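Local coordinates for aminoglycoside N(3)-acetyltransferase III (Serratia marcescens, PDB 7LAO), which catalyses acetyl-CoA-dependent N3-acetylation of 2-deoxystreptamine aminoglycosides such as gentamicin, kanamycin and tobramycin, and so makes the cell resistant to them, at residues S42-L47 with R104-A109; K230-L235 with A253-S258; Q140-G143 with P147-R150. All blocks are in the same frame, centred on the assembly; numbering follows the deposited sequence.

How the interactions relate
All three contacts lie between different elements: the centres of interactions 2 and 1 are about 17 and 15 Å from the chain's centre, that of interaction 3 about 10 Å. Burial does not follow these distances, since interaction 2 is buried while interactions 1 and 3 are both partly buried. Interaction 1 is purely apolar, one valine between two helices. Interaction 2 is a helix pair that adds a tyrosine-aspartate hydrogen bond to its apolar contact. Interaction 3 joins a loop to the start of a helix through carbon packing beside carbonyls. Interactions 1 and 3 lie on opposite sides of the chain's centre yet both reach strand 122-125; interactions 2 and 3 both reach helix 170-177.

Interaction 1 (S42-L47 with R104-A109); sequences SVVSAL and RFLLEA
Val44 on helix 40-51 carries this contact, meeting Phe105, Leu106 and Ala109 at the end of helix 102-108. The two backbones are closest at Val44 CA and Leu106 CA, 6.4 Å apart, and the CB of Val44 points toward the other segment. The contact buries 156 Å² summed over both sides; Val44 gives 78 Å² of it, nearly all of its own segment's share. At CB the side chain forks, and its two methyl groups take different partners. CG2 rests 3.7 Å from Phe105 CB. The same methyl touches the backbone just beyond, with Val44 CG2 to Leu106 N at 3.8 Å, which shows how near it comes to the helix surface. CG1, anti to the backbone N (chi1 172°), reaches the next stretch of chain and ends 4.0 Å from Ala109 CB. Leu106 meets both branches: its CD2 is 4.0 Å from Val44 CG2 and 4.1 Å from Val44 CG1. Phe105 takes part through its CB, because a chi1 of -71° carries the ring away from helix 40-51. No hydrogen bond crosses the contact, so it rests on van der Waals packing of the Val44 methyls on side-chain carbons and helix backbone. Val44 also touches Leu102, while Leu106 and Ala109 reach Val123 and Val125 of strand 122-125. Helix 40-51 also packs on helix 6-16 through Ile6, Ile9 and Leu13. With Leu102, Phe105, Leu106 and Ala109 spaced i, i+3, i+4 and i+7 around Val44, the geometry resembles a single knob-into-hole contact, with Ala109, just past the helix end, as the fourth residue; it joins helix 40-51 to helix 102-108, which lies on strand 122-125 of the central mixed sheet in an alpha/beta fold.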
ATOM      1  N   SER A  42      -0.890 -18.886  -6.150  1.00 35.94           N
ATOM      2  CA  SER A  42       0.413 -19.249  -6.698  1.00 36.53           C
ATOM      3  C   SER A  42       1.290 -18.043  -6.926  1.00 32.97           C
ATOM      4  O   SER A  42       2.516 -18.174  -6.895  1.00 39.13           O
ATOM      5  CB  SER A  42       0.283 -19.965  -8.041  1.00 40.54           C
ATOM      6  OG  SER A  42      -0.403 -21.165  -7.894  1.00 43.05           O
ATOM      7  N   VAL A  43       0.700 -16.875  -7.188  1.00 32.27           N
ATOM      8  CA  VAL A  43       1.512 -15.671  -7.225  1.00 31.19           C
ATOM      9  C   VAL A  43       2.147 -15.399  -5.843  1.00 32.70           C
ATOM     10  O   VAL A  43       3.333 -15.067  -5.743  1.00 29.75           O
ATOM     11  CB  VAL A  43       0.691 -14.470  -7.723  1.00 34.88           C
ATOM     12  CG1 VAL A  43       1.571 -13.215  -7.719  1.00 28.00           C
ATOM     13  CG2 VAL A  43       0.101 -14.725  -9.173  1.00 33.25           C
ATOM     14  N   VAL A  44       1.393 -15.600  -4.761  1.00 32.55           N
ATOM     15  CA  VAL A  44       1.992 -15.432  -3.419  1.00 29.18           C
ATOM     16  C   VAL A  44       3.142 -16.428  -3.205  1.00 27.95           C
ATOM     17  O   VAL A  44       4.249 -16.053  -2.764  1.00 26.67           O
ATOM     18  CB  VAL A  44       0.905 -15.557  -2.332  1.00 37.95           C
ATOM     19  CG1 VAL A  44       1.534 -15.581  -0.878  1.00 42.49           C
ATOM     20  CG2 VAL A  44      -0.107 -14.385  -2.462  1.00 32.48           C
ATOM     21  N   SER A  45       2.919 -17.689  -3.579  1.00 32.79           N
ATOM     22  CA  SER A  45       3.944 -18.729  -3.519  1.00 39.13           C
ATOM     23  C   SER A  45       5.189 -18.340  -4.305  1.00 32.46           C
ATOM     24  O   SER A  45       6.306 -18.568  -3.855  1.00 29.50           O
ATOM     25  CB  SER A  45       3.371 -20.030  -4.076  1.00 43.52           C
ATOM     26  OG  SER A  45       2.190 -20.332  -3.366  1.00 40.28           O
ATOM     27  N   ALA A  46       5.016 -17.786  -5.497  1.00 30.98           N
ATOM     28  CA  ALA A  46       6.186 -17.380  -6.272  1.00 32.46           C
ATOM     29  C   ALA A  46       6.935 -16.248  -5.589  1.00 26.93           C
ATOM     30  O   ALA A  46       8.179 -16.204  -5.612  1.00 28.86           O
ATOM     31  CB  ALA A  46       5.755 -16.915  -7.664  1.00 28.86           C
ATOM     32  N   LEU A  47       6.200 -15.258  -5.105  1.00 26.47           N
ATOM     33  CA  LEU A  47       6.864 -14.165  -4.387  1.00 28.56           C
ATOM     34  C   LEU A  47       7.624 -14.690  -3.167  1.00 31.97           C
ATOM     35  O   LEU A  47       8.720 -14.201  -2.829  1.00 26.40           O
ATOM     36  CB  LEU A  47       5.832 -13.122  -3.973  1.00 29.23           C
ATOM     37  CG  LEU A  47       5.272 -12.251  -5.090  1.00 29.27           C
ATOM     38  CD1 LEU A  47       3.883 -11.717  -4.679  1.00 27.92           C
ATOM     39  CD2 LEU A  47       6.252 -11.069  -5.374  1.00 23.01           C
ATOM     40  N   ARG A 104      -5.852 -10.362  -0.521  1.00 33.41           N
ATOM     41  CA  ARG A 104      -6.606 -11.428   0.118  1.00 42.29           C
ATOM     42  C   ARG A 104      -5.740 -12.671   0.288  1.00 38.83           C
ATOM     43  O   ARG A 104      -5.837 -13.358   1.295  1.00 37.17           O
ATOM     44  CB  ARG A 104      -7.865 -11.724  -0.689  1.00 43.80           C
ATOM     45  CG  ARG A 104      -8.580 -13.016  -0.313  1.00 46.19           C
ATOM     46  CD  ARG A 104      -9.831 -13.238  -1.167  1.00 46.77           C
ATOM     47  NE  ARG A 104     -10.343 -14.573  -0.935  1.00 47.54           N
ATOM     48  CZ  ARG A 104     -11.565 -14.965  -1.251  1.00 58.20           C
ATOM     49  NH1 ARG A 104     -12.401 -14.100  -1.797  1.00 62.55           N
ATOM     50  NH2 ARG A 104     -11.958 -16.211  -0.995  1.00 67.33           N
ATOM     51  N   PHE A 105      -4.847 -12.950  -0.665  1.00 38.91           N
ATOM     52  CA  PHE A 105      -4.032 -14.159  -0.576  1.00 39.84           C
ATOM     53  C   PHE A 105      -2.749 -13.981   0.221  1.00 33.46           C
ATOM     54  O   PHE A 105      -2.216 -14.965   0.754  1.00 36.21           O
ATOM     55  CB  PHE A 105      -3.730 -14.664  -1.985  1.00 47.15           C
ATOM     56  CG  PHE A 105      -4.953 -15.239  -2.654  1.00 49.47           C
ATOM     57  CD1 PHE A 105      -5.785 -14.431  -3.420  1.00 51.32           C
ATOM     58  CD2 PHE A 105      -5.318 -16.558  -2.435  1.00 53.19           C
ATOM     59  CE1 PHE A 105      -6.943 -14.950  -3.993  1.00 49.26           C
ATOM     60  CE2 PHE A 105      -6.472 -17.085  -3.016  1.00 55.38           C
ATOM     61  CZ  PHE A 105      -7.280 -16.279  -3.778  1.00 49.04           C
ATOM     62  N   LEU A 106      -2.225 -12.756   0.295  1.00 32.40           N
ATOM     63  CA  LEU A 106      -1.187 -12.470   1.267  1.00 29.42           C
ATOM     64  C   LEU A 106      -1.724 -12.709   2.680  1.00 32.91           C
ATOM     65  O   LEU A 106      -1.057 -13.326   3.503  1.00 35.45           O
ATOM     66  CB  LEU A 106      -0.690 -11.041   1.104  1.00 27.60           C
ATOM     67  CG  LEU A 106       0.105 -10.726  -0.188  1.00 38.69           C
ATOM     68  CD1 LEU A 106       0.361  -9.216  -0.299  1.00 36.14           C
ATOM     69  CD2 LEU A 106       1.408 -11.507  -0.217  1.00 30.93           C
ATOM     70  N   LEU A 107      -2.956 -12.274   2.950  1.00 35.86           N
ATOM     71  CA  LEU A 107      -3.579 -12.527   4.237  1.00 41.01           C
ATOM     72  C   LEU A 107      -3.689 -14.023   4.533  1.00 45.44           C
ATOM     73  O   LEU A 107      -3.537 -14.440   5.687  1.00 41.07           O
ATOM     74  CB  LEU A 107      -4.958 -11.865   4.300  1.00 44.87           C
ATOM     75  CG  LEU A 107      -4.805 -10.365   4.621  1.00 45.48           C
ATOM     76  CD1 LEU A 107      -6.065  -9.606   4.300  1.00 39.98           C
ATOM     77  CD2 LEU A 107      -4.408 -10.108   6.138  1.00 47.68           C
ATOM     78  N   GLU A 108      -3.906 -14.843   3.509  1.00 37.12           N
ATOM     79  CA  GLU A 108      -4.031 -16.290   3.719  1.00 37.32           C
ATOM     80  C   GLU A 108      -2.680 -17.007   3.798  1.00 36.62           C
ATOM     81  O   GLU A 108      -2.656 -18.192   4.152  1.00 40.40           O
ATOM     82  CB  GLU A 108      -4.909 -16.899   2.608  1.00 39.04           C
ATOM     83  CG  GLU A 108      -6.338 -16.378   2.694  1.00 49.18           C
ATOM     84  CD  GLU A 108      -7.261 -16.903   1.573  1.00 61.64           C
ATOM     85  OE1 GLU A 108      -6.791 -17.672   0.699  1.00 64.33           O
ATOM     86  OE2 GLU A 108      -8.455 -16.517   1.563  1.00 59.11           O
ATOM     87  N   ALA A 109      -1.567 -16.304   3.558  1.00 34.47           N
ATOM     88  CA  ALA A 109      -0.230 -16.892   3.587  1.00 36.78           C
ATOM     89  C   ALA A 109       0.136 -17.266   5.021  1.00 41.10           C
ATOM     90  O   ALA A 109      -0.382 -16.662   5.948  1.00 37.76           O
ATOM     91  CB  ALA A 109       0.809 -15.882   3.078  1.00 31.71           C
TER

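Interaction 2 (K230-L235 with A253-S258)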
ATOM      1  N   LYS A 230       6.635   9.194 -12.205  1.00 25.75           N
ATOM      2  CA  LYS A 230       7.046   9.411 -13.589  1.00 27.27           C
ATOM      3  C   LYS A 230       8.360  10.179 -13.664  1.00 38.78           C
ATOM      4  O   LYS A 230       9.242   9.857 -14.479  1.00 33.12           O
ATOM      5  CB  LYS A 230       5.959  10.158 -14.357  1.00 39.27           C
ATOM      6  CG  LYS A 230       4.681   9.380 -14.576  1.00 44.97           C
ATOM      7  CD  LYS A 230       3.518  10.336 -14.862  1.00 58.24           C
ATOM      8  CE  LYS A 230       3.273  10.510 -16.319  1.00 64.81           C
ATOM      9  NZ  LYS A 230       2.450   9.351 -16.773  1.00 72.66           N
ATOM     10  N   ALA A 231       8.481  11.252 -12.875  1.00 29.57           N
ATOM     11  CA  ALA A 231       9.724  12.014 -12.877  1.00 28.50           C
ATOM     12  C   ALA A 231      10.880  11.162 -12.377  1.00 27.22           C
ATOM     13  O   ALA A 231      11.980  11.225 -12.947  1.00 28.19           O
ATOM     14  CB  ALA A 231       9.595  13.280 -12.017  1.00 29.18           C
ATOM     15  N   TYR A 232      10.630  10.291 -11.367  1.00 25.25           N
ATOM     16  CA  TYR A 232      11.701   9.435 -10.864  1.00 24.30           C
ATOM     17  C   TYR A 232      12.139   8.427 -11.918  1.00 33.02           C
ATOM     18  O   TYR A 232      13.340   8.152 -12.079  1.00 25.85           O
ATOM     19  CB  TYR A 232      11.261   8.701  -9.583  1.00 22.74           C
ATOM     20  CG  TYR A 232      12.323   7.789  -9.001  1.00 26.08           C
ATOM     21  CD1 TYR A 232      13.380   8.298  -8.220  1.00 26.66           C
ATOM     22  CD2 TYR A 232      12.249   6.388  -9.197  1.00 24.55           C
ATOM     23  CE1 TYR A 232      14.377   7.432  -7.677  1.00 24.78           C
ATOM     24  CE2 TYR A 232      13.206   5.540  -8.640  1.00 21.91           C
ATOM     25  CZ  TYR A 232      14.240   6.049  -7.887  1.00 24.26           C
ATOM     26  OH  TYR A 232      15.194   5.169  -7.416  1.00 27.88           O
ATOM     27  N   VAL A 233      11.182   7.881 -12.664  1.00 25.46           N
ATOM     28  CA  VAL A 233      11.545   6.886 -13.673  1.00 25.93           C
ATOM     29  C   VAL A 233      12.592   7.396 -14.685  1.00 33.10           C
ATOM     30  O   VAL A 233      13.421   6.614 -15.162  1.00 27.17           O
ATOM     31  CB  VAL A 233      10.258   6.370 -14.350  1.00 26.05           C
ATOM     32  CG1 VAL A 233      10.555   5.781 -15.817  1.00 27.04           C
ATOM     33  CG2 VAL A 233       9.592   5.367 -13.448  1.00 27.38           C
ATOM     34  N   GLU A 234      12.627   8.709 -14.974  1.00 31.47           N
ATOM     35  CA  GLU A 234      13.581   9.216 -15.947  1.00 35.20           C
ATOM     36  C   GLU A 234      15.038   8.964 -15.549  1.00 38.72           C
ATOM     37  O   GLU A 234      15.911   8.863 -16.429  1.00 33.34           O
ATOM     38  CB  GLU A 234      13.318  10.702 -16.173  1.00 32.69           C
ATOM     39  CG  GLU A 234      11.966  10.997 -16.796  1.00 49.32           C
ATOM     40  CD  GLU A 234      11.829  12.461 -17.223  1.00 63.28           C
ATOM     41  OE1 GLU A 234      12.564  13.313 -16.671  1.00 62.48           O
ATOM     42  OE2 GLU A 234      11.006  12.754 -18.119  1.00 63.24           O
ATOM     43  N   LEU A 235      15.328   8.834 -14.238  1.00 35.04           N
ATOM     44  CA  LEU A 235      16.702   8.593 -13.777  1.00 30.56           C
ATOM     45  C   LEU A 235      17.238   7.221 -14.170  1.00 30.47           C
ATOM     46  O   LEU A 235      18.463   7.020 -14.172  1.00 32.22           O
ATOM     47  CB  LEU A 235      16.768   8.702 -12.248  1.00 29.30           C
ATOM     48  CG  LEU A 235      16.447  10.034 -11.578  1.00 33.52           C
ATOM     49  CD1 LEU A 235      16.606   9.928 -10.000  1.00 29.90           C
ATOM     50  CD2 LEU A 235      17.319  11.130 -12.103  1.00 43.56           C
ATOM     51  N   ALA A 253      12.741   1.707  -2.117  1.00 23.14           N
ATOM     52  CA  ALA A 253      11.795   2.608  -1.461  1.00 23.19           C
ATOM     53  C   ALA A 253      12.489   3.838  -0.857  1.00 24.31           C
ATOM     54  O   ALA A 253      11.949   4.937  -0.929  1.00 28.85           O
ATOM     55  CB  ALA A 253      10.997   1.920  -0.329  1.00 26.12           C
ATOM     56  N   GLN A 254      13.651   3.666  -0.247  1.00 26.00           N
ATOM     57  CA  GLN A 254      14.327   4.837   0.339  1.00 27.61           C
ATOM     58  C   GLN A 254      14.633   5.877  -0.735  1.00 26.83           C
ATOM     59  O   GLN A 254      14.535   7.090  -0.507  1.00 29.79           O
ATOM     60  CB  GLN A 254      15.595   4.394   1.075  1.00 30.18           C
ATOM     61  CG  GLN A 254      15.272   3.603   2.379  1.00 37.30           C
ATOM     62  CD  GLN A 254      16.474   3.042   3.211  1.00 45.86           C
ATOM     63  OE1 GLN A 254      17.572   2.794   2.711  1.00 52.28           O
ATOM     64  NE2 GLN A 254      16.213   2.800   4.491  1.00 45.08           N
ATOM     65  N   ASP A 255      15.021   5.408  -1.908  1.00 29.34           N
ATOM     66  CA  ASP A 255      15.477   6.303  -2.969  1.00 26.77           C
ATOM     67  C   ASP A 255      14.315   7.053  -3.607  1.00 26.58           C
ATOM     68  O   ASP A 255      14.389   8.276  -3.789  1.00 27.00           O
ATOM     69  CB  ASP A 255      16.250   5.513  -4.009  1.00 29.21           C
ATOM     70  CG  ASP A 255      17.188   6.426  -4.826  1.00 33.31           C
ATOM     71  OD1 ASP A 255      17.010   6.518  -6.022  1.00 30.62           O
ATOM     72  OD2 ASP A 255      18.044   7.089  -4.247  1.00 30.93           O
ATOM     73  N   ILE A 256      13.191   6.381  -3.832  1.00 22.82           N
ATOM     74  CA  ILE A 256      12.083   7.087  -4.458  1.00 22.04           C
ATOM     75  C   ILE A 256      11.407   8.025  -3.479  1.00 24.61           C
ATOM     76  O   ILE A 256      10.869   9.077  -3.880  1.00 27.45           O
ATOM     77  CB  ILE A 256      11.085   6.105  -5.086  1.00 22.46           C
ATOM     78  CG1 ILE A 256      10.284   6.841  -6.158  1.00 27.26           C
ATOM     79  CG2 ILE A 256      10.178   5.405  -3.954  1.00 20.89           C
ATOM     80  CD1 ILE A 256       9.479   5.899  -7.026  1.00 31.74           C
ATOM     81  N   VAL A 257      11.435   7.695  -2.180  1.00 27.96           N
ATOM     82  CA  VAL A 257      10.914   8.611  -1.189  1.00 28.46           C
ATOM     83  C   VAL A 257      11.823   9.836  -1.098  1.00 25.94           C
ATOM     84  O   VAL A 257      11.352  10.974  -1.030  1.00 28.20           O
ATOM     85  CB  VAL A 257      10.765   7.879   0.162  1.00 29.42           C
ATOM     86  CG1 VAL A 257      10.678   8.873   1.343  1.00 29.83           C
ATOM     87  CG2 VAL A 257       9.525   7.011   0.104  1.00 24.85           C
ATOM     88  N   SER A 258      13.136   9.623  -1.074  1.00 26.83           N
ATOM     89  CA  SER A 258      14.064  10.766  -1.001  1.00 28.71           C
ATOM     90  C   SER A 258      13.918  11.663  -2.241  1.00 28.27           C
ATOM     91  O   SER A 258      13.825  12.894  -2.139  1.00 29.51           O
ATOM     92  CB  SER A 258      15.486  10.239  -0.889  1.00 39.94           C
ATOM     93  OG  SER A 258      16.395  11.318  -0.886  1.00 59.50           O
TER
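Tyr232 and Ile256 mark the closest approach of the two backbones, with 6.8 Å between their CA atoms, near the end of helix 224-233 and in the first turn or so of helix 253-268. The tyrosine CG is anti to its own N (chi1 180°), and from there the ring extends over Ile256 to Asp255. Ile256 covers one ring face: its CG1 is 3.8 Å from the centroid and 19° off the normal, a CH-pi contact. The tip of the isoleucine slides toward the rim, where Ile256 CD1 lies 3.6 Å from Tyr232 CD2. Asp255 instead meets the ring at its edge, in the ring plane. The phenol OH donates a hydrogen bond to Asp255 OD1 at 2.7 Å, received on the anti lone pair, with the carboxylate turned 66° from the ring. OD1 also forms a salt bridge to Arg237, so the hydroxyl and the guanidinium share one carboxylate oxygen, which would be expected to favour the charged form of Asp255. Phe259 meets the tyrosine ring edge-to-face, and Phe251 of strand 246-252 touches both Tyr232 and Ile256. In sequence the two helices precede and follow the beta hairpin of strands 239-243, outermost in the central sheet, and 246-252, which leads directly into helix 253-268; the tyrosine bridges the helices of this helix, beta hairpin, helix succession.

Interaction 3 (Q140-G143 with P147-R150); sequences QALG and PLER
Leu148 and Glu149, in the first turn of helix 147-153, pack on Leu142 and Gly143 of the loop just before it. Pro147 opens that turn and touches His136. Leu148 follows, its CA 5.8 Å from Leu142 CA. It points at the loop and does most of the touching: its CD1 lies 3.6 Å from Leu142 CB, and the two leucine side chains run side by side in the same direction. That methyl also nears the backbone, with Leu148 CD1 to Leu142 O at 3.3 Å. Next comes Glu149, whose CB is 3.8 Å from Gly143 O. With CG anti to the backbone N (chi1 166°) and an extended chain, Glu149 OE2 accepts a hydrogen bond from Gly145 N. Arg150 turns to the carbonyls of Thr131, Leu132 and Pro135, tying the helix to helix 129-133 and the chain after it, and to that of Gly145 in the preceding loop. A bound HEPES molecule, probably from the crystallisation liquor, lies about 4 Å from the Leu142 side chain. Loop and first turn together lie against helix 170-177, where Leu142 meets His172 and Leu148 meets Tyr173, and the central sheet, where Leu142 and Pro147 reach strands 56-60 and 122-125.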
ATOM      1  N   GLN A 140      -2.138   8.229  11.813  1.00 37.98           N
ATOM      2  CA  GLN A 140      -0.836   7.779  11.354  1.00 37.33           C
ATOM      3  C   GLN A 140      -1.046   6.760  10.257  1.00 38.32           C
ATOM      4  O   GLN A 140      -0.508   5.652  10.277  1.00 36.98           O
ATOM      5  CB  GLN A 140       0.001   7.224  12.510  1.00 40.59           C
ATOM      6  CG  GLN A 140       0.189   8.224  13.644  1.00 49.52           C
ATOM      7  CD  GLN A 140       1.220   7.796  14.673  1.00 51.59           C
ATOM      8  OE1 GLN A 140       1.229   6.647  15.138  1.00 46.33           O
ATOM      9  NE2 GLN A 140       2.116   8.731  15.026  1.00 51.21           N
ATOM     10  N   ALA A 141      -1.879   7.129   9.283  1.00 40.63           N
ATOM     11  CA  ALA A 141      -2.264   6.184   8.243  1.00 45.46           C
ATOM     12  C   ALA A 141      -1.071   5.784   7.376  1.00 40.67           C
ATOM     13  O   ALA A 141      -0.758   4.589   7.233  1.00 31.97           O
ATOM     14  CB  ALA A 141      -3.377   6.787   7.378  1.00 49.96           C
ATOM     15  N   LEU A 142      -0.405   6.766   6.765  1.00 31.82           N
ATOM     16  CA  LEU A 142       0.636   6.478   5.799  1.00 27.21           C
ATOM     17  C   LEU A 142       1.899   7.288   6.047  1.00 34.49           C
ATOM     18  O   LEU A 142       2.839   7.181   5.259  1.00 37.67           O
ATOM     19  CB  LEU A 142       0.126   6.774   4.362  1.00 29.31           C
ATOM     20  CG  LEU A 142      -1.180   6.023   3.994  1.00 36.85           C
ATOM     21  CD1 LEU A 142      -1.852   6.550   2.689  1.00 38.61           C
ATOM     22  CD2 LEU A 142      -0.919   4.481   3.890  1.00 30.25           C
ATOM     23  N   GLY A 143       1.927   8.135   7.073  1.00 29.13           N
ATOM     24  CA  GLY A 143       3.054   9.026   7.270  1.00 28.40           C
ATOM     25  C   GLY A 143       3.972   8.616   8.413  1.00 33.50           C
ATOM     26  O   GLY A 143       4.302   7.431   8.539  1.00 32.23           O
ATOM     27  N   PRO A 147       3.097   1.973   9.246  1.00 30.64           N
ATOM     28  CA  PRO A 147       3.889   0.902   8.607  1.00 32.42           C
ATOM     29  C   PRO A 147       4.751   1.351   7.409  1.00 28.40           C
ATOM     30  O   PRO A 147       5.796   0.716   7.166  1.00 22.24           O
ATOM     31  CB  PRO A 147       2.816  -0.099   8.169  1.00 30.58           C
ATOM     32  CG  PRO A 147       1.731   0.051   9.205  1.00 30.74           C
ATOM     33  CD  PRO A 147       1.711   1.548   9.513  1.00 39.61           C
ATOM     34  N   LEU A 148       4.357   2.403   6.665  1.00 28.91           N
ATOM     35  CA  LEU A 148       5.172   2.873   5.529  1.00 31.76           C
ATOM     36  C   LEU A 148       6.512   3.416   6.010  1.00 31.82           C
ATOM     37  O   LEU A 148       7.560   3.195   5.368  1.00 26.51           O
ATOM     38  CB  LEU A 148       4.445   3.974   4.748  1.00 28.74           C
ATOM     39  CG  LEU A 148       3.246   3.541   3.932  1.00 35.19           C
ATOM     40  CD1 LEU A 148       2.851   4.739   3.068  1.00 34.88           C
ATOM     41  CD2 LEU A 148       3.571   2.291   3.064  1.00 32.95           C
ATOM     42  N   GLU A 149       6.500   4.114   7.151  1.00 28.30           N
ATOM     43  CA  GLU A 149       7.758   4.657   7.662  1.00 32.65           C
ATOM     44  C   GLU A 149       8.725   3.530   7.981  1.00 32.67           C
ATOM     45  O   GLU A 149       9.922   3.629   7.694  1.00 28.32           O
ATOM     46  CB  GLU A 149       7.528   5.545   8.914  1.00 32.35           C
ATOM     47  CG  GLU A 149       8.860   5.852   9.664  1.00 32.60           C
ATOM     48  CD  GLU A 149       8.697   6.710  10.937  1.00 45.33           C
ATOM     49  OE1 GLU A 149       9.647   7.446  11.269  1.00 54.76           O
ATOM     50  OE2 GLU A 149       7.661   6.608  11.623  1.00 42.08           O
ATOM     51  N   ARG A 150       8.219   2.424   8.543  1.00 30.72           N
ATOM     52  CA  ARG A 150       9.126   1.336   8.885  1.00 25.25           C
ATOM     53  C   ARG A 150       9.508   0.531   7.660  1.00 21.36           C
ATOM     54  O   ARG A 150      10.611  -0.023   7.609  1.00 25.22           O
ATOM     55  CB  ARG A 150       8.493   0.464   9.994  1.00 27.84           C
ATOM     56  CG  ARG A 150       8.285   1.351  11.293  1.00 28.24           C
ATOM     57  CD  ARG A 150       7.722   0.583  12.495  1.00 30.45           C
ATOM     58  NE  ARG A 150       6.364   0.084  12.213  1.00 33.35           N
ATOM     59  CZ  ARG A 150       5.235   0.776  12.381  1.00 32.39           C
ATOM     60  NH1 ARG A 150       5.231   2.015  12.827  1.00 32.42           N
ATOM     61  NH2 ARG A 150       4.094   0.214  12.123  1.00 29.34           N
TER